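Local coordinates for protein type II 3-hydroxyacyl-CoA dehydrogenase (Thermus thermophilus, PDB 1UAY) that probably oxidises 3-hydroxyacyl-CoA thioesters to 3-ketoacyl-CoA with a nicotinamide cofactor, a step of fatty acid beta-oxidation, at residues 60-65 against 113-118; 160-165 against 171-176. One frame throughout, in Å; residues are numbered along the deposited sequence.

Interaction 1 of 2, residues 60-65 against 113-118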
ATOM      1  N   ARG A  60       6.185  -8.650  36.147  1.00  8.04           N
ATOM      2  CA  ARG A  60       6.191 -10.083  36.419  1.00  8.22           C
ATOM      3  C   ARG A  60       7.169 -10.787  35.478  1.00  8.00           C
ATOM      4  O   ARG A  60       7.909 -11.678  35.889  1.00  9.83           O
ATOM      5  CB  ARG A  60       4.787 -10.667  36.237  1.00  7.99           C
ATOM      6  CG  ARG A  60       4.691 -12.153  36.570  1.00 10.03           C
ATOM      7  CD  ARG A  60       4.857 -12.410  38.065  1.00 13.29           C
ATOM      8  NE  ARG A  60       4.954 -13.838  38.366  1.00 14.83           N
ATOM      9  CZ  ARG A  60       6.045 -14.569  38.163  1.00 16.99           C
ATOM     10  NH1 ARG A  60       7.138 -14.008  37.661  1.00 17.81           N
ATOM     11  NH2 ARG A  60       6.045 -15.864  38.459  1.00 19.83           N
ATOM     12  N   ALA A  61       7.171 -10.380  34.211  1.00  8.33           N
ATOM     13  CA  ALA A  61       8.078 -10.968  33.235  1.00  8.61           C
ATOM     14  C   ALA A  61       9.521 -10.642  33.611  1.00  8.49           C
ATOM     15  O   ALA A  61      10.387 -11.517  33.599  1.00  9.16           O
ATOM     16  CB  ALA A  61       7.763 -10.442  31.838  1.00  8.58           C
ATOM     17  N   GLN A  62       9.776  -9.384  33.957  1.00  8.84           N
ATOM     18  CA  GLN A  62      11.127  -8.974  34.328  1.00  8.57           C
ATOM     19  C   GLN A  62      11.643  -9.692  35.572  1.00  9.45           C
ATOM     20  O   GLN A  62      12.852  -9.832  35.755  1.00 10.81           O
ATOM     21  CB  GLN A  62      11.186  -7.459  34.518  1.00  8.40           C
ATOM     22  CG  GLN A  62      10.970  -6.693  33.222  1.00  8.29           C
ATOM     23  CD  GLN A  62      11.166  -5.206  33.392  1.00  8.17           C
ATOM     24  OE1 GLN A  62      10.440  -4.555  34.149  1.00 10.00           O
ATOM     25  NE2 GLN A  62      12.153  -4.655  32.692  1.00  9.33           N
ATOM     26  N   GLU A  63      10.740 -10.155  36.426  1.00  9.78           N
ATOM     27  CA  GLU A  63      11.176 -10.876  37.615  1.00 11.06           C
ATOM     28  C   GLU A  63      11.707 -12.248  37.214  1.00 11.13           C
ATOM     29  O   GLU A  63      12.545 -12.823  37.909  1.00 13.56           O
ATOM     30  CB  GLU A  63      10.026 -11.037  38.612  1.00  9.39           C
ATOM     31  CG  GLU A  63       9.615  -9.736  39.290  1.00 10.73           C
ATOM     32  CD  GLU A  63       8.500  -9.933  40.294  1.00 12.64           C
ATOM     33  OE1 GLU A  63       7.494 -10.585  39.943  1.00 15.04           O
ATOM     34  OE2 GLU A  63       8.621  -9.431  41.432  1.00 14.80           O
ATOM     35  N   GLU A  64      11.222 -12.768  36.091  1.00 11.64           N
ATOM     36  CA  GLU A  64      11.656 -14.078  35.607  1.00 12.60           C
ATOM     37  C   GLU A  64      13.005 -14.023  34.891  1.00 12.82           C
ATOM     38  O   GLU A  64      13.852 -14.903  35.073  1.00 14.21           O
ATOM     39  CB  GLU A  64      10.611 -14.668  34.656  1.00 13.35           C
ATOM     40  CG  GLU A  64       9.282 -15.006  35.309  1.00 15.92           C
ATOM     41  CD  GLU A  64       9.415 -16.072  36.380  1.00 18.23           C
ATOM     42  OE1 GLU A  64       9.968 -17.150  36.080  1.00 21.96           O
ATOM     43  OE2 GLU A  64       8.962 -15.833  37.516  1.00 20.84           O
ATOM     44  N   ALA A  65      13.193 -12.989  34.076  1.00 11.67           N
ATOM     45  CA  ALA A  65      14.416 -12.791  33.302  1.00 11.07           C
ATOM     46  C   ALA A  65      14.244 -11.512  32.481  1.00 10.19           C
ATOM     47  O   ALA A  65      13.138 -10.983  32.374  1.00  9.97           O
ATOM     48  CB  ALA A  65      14.651 -13.984  32.378  1.00 11.44           C
ATOM     49  N   ALA A 113       8.316  -1.100  26.139  1.00  7.16           N
ATOM     50  CA  ALA A 113       9.511  -0.436  25.629  1.00  7.30           C
ATOM     51  C   ALA A 113      10.239   0.346  26.722  1.00  7.12           C
ATOM     52  O   ALA A 113      11.465   0.274  26.826  1.00  7.41           O
ATOM     53  CB  ALA A 113       9.149   0.484  24.468  1.00  7.28           C
ATOM     54  N   TRP A 114       9.496   1.083  27.543  1.00  6.46           N
ATOM     55  CA  TRP A 114      10.118   1.851  28.617  1.00  6.71           C
ATOM     56  C   TRP A 114      10.848   0.912  29.578  1.00  7.12           C
ATOM     57  O   TRP A 114      11.973   1.189  29.998  1.00  7.75           O
ATOM     58  CB  TRP A 114       9.057   2.674  29.367  1.00  7.85           C
ATOM     59  CG  TRP A 114       9.601   3.486  30.514  1.00  8.04           C
ATOM     60  CD1 TRP A 114       9.472   3.210  31.846  1.00 10.11           C
ATOM     61  CD2 TRP A 114      10.386   4.683  30.428  1.00  9.67           C
ATOM     62  NE1 TRP A 114      10.129   4.159  32.595  1.00 10.44           N
ATOM     63  CE2 TRP A 114      10.699   5.074  31.749  1.00  9.92           C
ATOM     64  CE3 TRP A 114      10.856   5.461  29.363  1.00 10.13           C
ATOM     65  CZ2 TRP A 114      11.464   6.214  32.034  1.00 11.07           C
ATOM     66  CZ3 TRP A 114      11.617   6.593  29.646  1.00 11.89           C
ATOM     67  CH2 TRP A 114      11.912   6.957  30.972  1.00 13.46           C
ATOM     68  N   ALA A 115      10.215  -0.210  29.907  1.00  6.91           N
ATOM     69  CA  ALA A 115      10.802  -1.183  30.827  1.00  7.49           C
ATOM     70  C   ALA A 115      12.021  -1.916  30.268  1.00  8.65           C
ATOM     71  O   ALA A 115      12.891  -2.350  31.028  1.00  9.58           O
ATOM     72  CB  ALA A 115       9.739  -2.194  31.248  1.00  8.39           C
ATOM     73  N   MET A 116      12.085  -2.049  28.945  1.00  7.75           N
ATOM     74  CA  MET A 116      13.186  -2.754  28.288  1.00  8.02           C
ATOM     75  C   MET A 116      14.334  -1.844  27.862  1.00  7.94           C
ATOM     76  O   MET A 116      15.390  -2.330  27.458  1.00  7.43           O
ATOM     77  CB  MET A 116      12.682  -3.469  27.025  1.00  8.84           C
ATOM     78  CG  MET A 116      11.769  -4.665  27.248  0.50  9.62           C
ATOM     79  SD  MET A 116      11.530  -5.624  25.724  0.50 11.34           S
ATOM     80  CE  MET A 116      10.423  -4.549  24.817  0.50 11.11           C
ATOM     81  N   ARG A 117      14.140  -0.535  27.971  1.00  8.26           N
ATOM     82  CA  ARG A 117      15.134   0.424  27.496  1.00  7.83           C
ATOM     83  C   ARG A 117      16.554   0.335  28.038  1.00  8.24           C
ATOM     84  O   ARG A 117      17.484   0.813  27.389  1.00  8.81           O
ATOM     85  CB  ARG A 117      14.605   1.848  27.669  1.00  8.24           C
ATOM     86  CG  ARG A 117      14.747   2.412  29.063  1.00  8.41           C
ATOM     87  CD  ARG A 117      14.077   3.772  29.160  1.00  8.78           C
ATOM     88  NE  ARG A 117      14.417   4.455  30.404  1.00  8.91           N
ATOM     89  CZ  ARG A 117      14.046   4.046  31.612  1.00  8.43           C
ATOM     90  NH1 ARG A 117      13.307   2.951  31.753  1.00  9.19           N
ATOM     91  NH2 ARG A 117      14.433   4.723  32.683  1.00 10.11           N
ATOM     92  N   GLU A 118      16.731  -0.260  29.214  1.00  7.41           N
ATOM     93  CA  GLU A 118      18.067  -0.391  29.788  1.00  8.09           C
ATOM     94  C   GLU A 118      18.574  -1.831  29.732  1.00  8.25           C
ATOM     95  O   GLU A 118      19.572  -2.175  30.364  1.00  9.79           O
ATOM     96  CB  GLU A 118      18.086   0.111  31.236  1.00  9.22           C
ATOM     97  CG  GLU A 118      17.660   1.566  31.395  1.00 12.26           C
ATOM     98  CD  GLU A 118      17.855   2.077  32.809  1.00 11.84           C
ATOM     99  OE1 GLU A 118      17.739   1.272  33.751  1.00 13.82           O
ATOM    100  OE2 GLU A 118      18.113   3.285  32.981  1.00 13.72           O
TER
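The backbone carbonyl oxygen of Ala-115 takes a hydrogen bond from the side-chain amide of Gln-62, with NE2 and O 2.9 Å apart. The bond is weak, since its N-H...O angle is only 124°. Gln-62 reaches across because its CG lies anti to the carbonyl carbon (chi1 -67°) and the chain then runs extended. The amide also lies against the methyl of Ala-115, NE2 being 3.7 Å from that CB and OE1 a similar distance away, while NE2 bonds to the carbonyl oxygen of the same residue. The segments come closest at Gln-62 and Ala-115, whose CA atoms are 8.5 Å apart, and one long side chain spans that gap.

Each segment has its own polar brace. Arg-60 and Glu-64, one turn apart, form a salt bridge in which NH1 meets OE2 at 2.6 Å, within the guanidinium plane and on the anti side of the carboxylate. In segment 113-118, Arg-117 folds back over the indole of Trp-114, its guanidinium above CZ2, while its NH1 donates to Trp-114 O at 2.8 Å from above the carbonyl plane. Gln-62 and Met-116 both touch Leu-67 of strand 67-72, which ties the two helix ends to the same strand. This is a light surface contact between the C-terminal ends of helices 51-64 and 91-116, neighbours in a Rossmann fold.

Interaction 2 of 2, residues 160-165 against 171-176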
ATOM      1  N   LEU A 160       5.691   1.942  11.875  1.00  6.63           N
ATOM      2  CA  LEU A 160       6.867   2.691  11.448  1.00  6.17           C
ATOM      3  C   LEU A 160       7.352   3.774  12.410  1.00  6.23           C
ATOM      4  O   LEU A 160       8.527   3.791  12.772  1.00  6.18           O
ATOM      5  CB  LEU A 160       6.643   3.280  10.053  1.00  6.81           C
ATOM      6  CG  LEU A 160       7.908   3.864   9.413  1.00  7.62           C
ATOM      7  CD1 LEU A 160       8.971   2.776   9.257  1.00  8.40           C
ATOM      8  CD2 LEU A 160       7.557   4.473   8.066  1.00  9.91           C
ATOM      9  N   PRO A 161       6.473   4.702  12.828  1.00  5.96           N
ATOM     10  CA  PRO A 161       6.975   5.722  13.757  1.00  6.64           C
ATOM     11  C   PRO A 161       7.529   5.116  15.047  1.00  6.77           C
ATOM     12  O   PRO A 161       8.459   5.657  15.645  1.00  8.04           O
ATOM     13  CB  PRO A 161       5.758   6.628  13.985  1.00  6.48           C
ATOM     14  CG  PRO A 161       4.577   5.763  13.595  1.00  6.09           C
ATOM     15  CD  PRO A 161       5.091   4.997  12.416  1.00  6.97           C
ATOM     16  N   ALA A 162       6.964   3.988  15.468  1.00  6.35           N
ATOM     17  CA  ALA A 162       7.441   3.321  16.674  1.00  6.33           C
ATOM     18  C   ALA A 162       8.815   2.706  16.408  1.00  6.74           C
ATOM     19  O   ALA A 162       9.745   2.897  17.192  1.00  6.83           O
ATOM     20  CB  ALA A 162       6.452   2.241  17.114  1.00  7.25           C
ATOM     21  N   ALA A 163       8.948   1.979  15.299  1.00  5.92           N
ATOM     22  CA  ALA A 163      10.225   1.354  14.960  1.00  6.19           C
ATOM     23  C   ALA A 163      11.312   2.401  14.750  1.00  6.06           C
ATOM     24  O   ALA A 163      12.454   2.211  15.165  1.00  6.28           O
ATOM     25  CB  ALA A 163      10.080   0.488  13.703  1.00  8.10           C
ATOM     26  N   ARG A 164      10.960   3.510  14.111  1.00  5.95           N
ATOM     27  CA  ARG A 164      11.930   4.566  13.860  1.00  6.86           C
ATOM     28  C   ARG A 164      12.517   5.121  15.149  1.00  6.63           C
ATOM     29  O   ARG A 164      13.724   5.335  15.240  1.00  7.76           O
ATOM     30  CB  ARG A 164      11.279   5.684  13.050  1.00  6.96           C
ATOM     31  CG  ARG A 164      11.146   5.342  11.581  1.00  5.98           C
ATOM     32  CD  ARG A 164      10.308   6.363  10.837  1.00  6.42           C
ATOM     33  NE  ARG A 164      10.589   6.323   9.406  1.00  6.31           N
ATOM     34  CZ  ARG A 164      10.043   7.140   8.511  1.00  7.32           C
ATOM     35  NH1 ARG A 164       9.161   8.060   8.888  1.00  7.72           N
ATOM     36  NH2 ARG A 164      10.424   7.072   7.245  1.00  8.51           N
ATOM     37  N   GLU A 165      11.673   5.347  16.148  1.00  6.40           N
ATOM     38  CA  GLU A 165      12.161   5.879  17.414  1.00  6.46           C
ATOM     39  C   GLU A 165      12.875   4.828  18.253  1.00  7.82           C
ATOM     40  O   GLU A 165      13.973   5.068  18.765  1.00  7.79           O
ATOM     41  CB  GLU A 165      11.012   6.457  18.237  1.00  7.11           C
ATOM     42  CG  GLU A 165      11.484   7.121  19.523  1.00  9.01           C
ATOM     43  CD  GLU A 165      10.353   7.415  20.483  1.00  9.24           C
ATOM     44  OE1 GLU A 165       9.227   7.674  20.012  1.00  9.11           O
ATOM     45  OE2 GLU A 165      10.597   7.403  21.709  1.00  9.15           O
ATOM     46  N   ILE A 171      15.322  -1.596  19.929  1.00  6.46           N
ATOM     47  CA  ILE A 171      14.072  -2.338  20.053  1.00  6.70           C
ATOM     48  C   ILE A 171      13.329  -2.301  18.722  1.00  5.72           C
ATOM     49  O   ILE A 171      13.029  -1.230  18.197  1.00  6.79           O
ATOM     50  CB  ILE A 171      13.172  -1.747  21.165  1.00  6.59           C
ATOM     51  CG1 ILE A 171      13.872  -1.893  22.521  1.00  6.71           C
ATOM     52  CG2 ILE A 171      11.819  -2.472  21.192  1.00  8.35           C
ATOM     53  CD1 ILE A 171      13.216  -1.114  23.637  1.00  8.84           C
ATOM     54  N   ARG A 172      13.063  -3.477  18.169  1.00  6.03           N
ATOM     55  CA  ARG A 172      12.350  -3.580  16.902  1.00  6.43           C
ATOM     56  C   ARG A 172      10.844  -3.613  17.120  1.00  6.01           C
ATOM     57  O   ARG A 172      10.368  -4.034  18.174  1.00  6.94           O
ATOM     58  CB  ARG A 172      12.771  -4.844  16.142  1.00  7.11           C
ATOM     59  CG  ARG A 172      14.175  -4.804  15.571  1.00  7.09           C
ATOM     60  CD  ARG A 172      14.408  -5.952  14.601  1.00  6.44           C
ATOM     61  NE  ARG A 172      14.700  -7.225  15.263  1.00  6.61           N
ATOM     62  CZ  ARG A 172      14.026  -8.356  15.062  1.00  6.57           C
ATOM     63  NH1 ARG A 172      12.998  -8.391  14.225  1.00  6.25           N
ATOM     64  NH2 ARG A 172      14.407  -9.470  15.677  1.00  7.45           N
ATOM     65  N   VAL A 173      10.105  -3.152  16.116  1.00  5.87           N
ATOM     66  CA  VAL A 173       8.647  -3.159  16.158  1.00  5.84           C
ATOM     67  C   VAL A 173       8.168  -3.670  14.807  1.00  6.04           C
ATOM     68  O   VAL A 173       8.459  -3.082  13.766  1.00  5.47           O
ATOM     69  CB  VAL A 173       8.052  -1.750  16.404  1.00  5.98           C
ATOM     70  CG1 VAL A 173       6.529  -1.840  16.506  1.00  7.94           C
ATOM     71  CG2 VAL A 173       8.622  -1.160  17.677  1.00  7.59           C
ATOM     72  N   VAL A 174       7.449  -4.787  14.840  1.00  5.53           N
ATOM     73  CA  VAL A 174       6.924  -5.416  13.635  1.00  6.76           C
ATOM     74  C   VAL A 174       5.463  -5.763  13.860  1.00  5.89           C
ATOM     75  O   VAL A 174       5.055  -6.058  14.984  1.00  6.32           O
ATOM     76  CB  VAL A 174       7.698  -6.714  13.313  1.00  6.64           C
ATOM     77  CG1 VAL A 174       7.094  -7.409  12.093  1.00  8.41           C
ATOM     78  CG2 VAL A 174       9.159  -6.390  13.060  1.00  8.20           C
ATOM     79  N   THR A 175       4.677  -5.728  12.793  1.00  6.48           N
ATOM     80  CA  THR A 175       3.263  -6.051  12.894  1.00  6.28           C
ATOM     81  C   THR A 175       2.894  -7.210  11.983  1.00  5.83           C
ATOM     82  O   THR A 175       3.295  -7.249  10.821  1.00  7.02           O
ATOM     83  CB  THR A 175       2.387  -4.840  12.512  1.00  6.32           C
ATOM     84  OG1 THR A 175       2.592  -3.787  13.462  1.00  9.23           O
ATOM     85  CG2 THR A 175       0.910  -5.223  12.502  1.00  8.15           C
ATOM     86  N   VAL A 176       2.156  -8.167  12.531  1.00  6.12           N
ATOM     87  CA  VAL A 176       1.676  -9.298  11.749  1.00  6.56           C
ATOM     88  C   VAL A 176       0.212  -8.991  11.467  1.00  6.62           C
ATOM     89  O   VAL A 176      -0.525  -8.618  12.379  1.00  7.05           O
ATOM     90  CB  VAL A 176       1.747 -10.621  12.540  1.00  6.17           C
ATOM     91  CG1 VAL A 176       1.074 -11.739  11.749  1.00  6.91           C
ATOM     92  CG2 VAL A 176       3.191 -10.978  12.824  1.00  7.34           C
TER
HETATM   93  O   HOH W   1      13.522  -0.315  15.635  1.00  7.13           O
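Ala-162 directs its methyl at the strand and meets the branched end of Val-173, with CB 4.1 Å from both CG1 and CG2. The valine presents both methyls because CG1 is anti to its backbone N (chi1 -177°), which leaves CG2 anti to the carbonyl carbon. CG2 fits against the helix backbone as well, 4.0 Å from the N of Ala-163.

At Ala-163 the helix segment comes nearest, its CA 4.9 Å from that of Val-173. Its methyl passes alongside the valine, with CB of Ala-163 4.1 Å from CB of Val-173 and slightly nearer the carbonyl oxygen of the same residue. The small side chains of Ala-162 and Ala-163 are consistent with so close an approach, and no direct hydrogen bond joins the segments. A water does so instead, donating to Ala-163 O at 2.8 Å and to Ile-171 O at the same distance, so that one water links a carbonyl of the helix to one of the strand.

Arg-164 turns away from the strand. Its guanidinium has CD2 of Leu-160 over one face, and NH1 and NH2 bond to the carbonyls of Gly-141 and Met-239 of the second subunit. Glu-165, next along, grips the backbone N atoms of Ile-82 and Leu-83 of that subunit with its two carboxylate oxygens. The alanines thus meet the strand, while Arg-164 and Glu-165 bond to the second subunit, on which Ala-162 also packs. On the strand, Arg-172 and Val-174 point away from the helix, and Val-174 packs on Ile-220 of helix 210-222. Helix 146-166 laid on the strand that follows it, itself parallel to strand 128-133, is the beta-alpha-beta crossover of a Rossmann fold.

Interactions 1 and 2 lie 18 Å apart between centres, yet they meet through one side chain: CD1 of Ile-171, from the strand of interaction 2, packs 3.9 Å from Ala-113 O on helix 91-116. The second subunit touches both, with its Leu-83 packing on Ala-113 and Arg-117 and giving its backbone N to Glu-165, consistent with the helix-pair interface common among short-chain dehydrogenases. Neither contact contributes to the adenosine pocket directly. The secondary structures around interaction 1 do lead to it, however: Asp-47 and Val-48 shortly precede helix 51-64, Ala-73 follows strand 67-72, and Val-100 lies on helix 91-116.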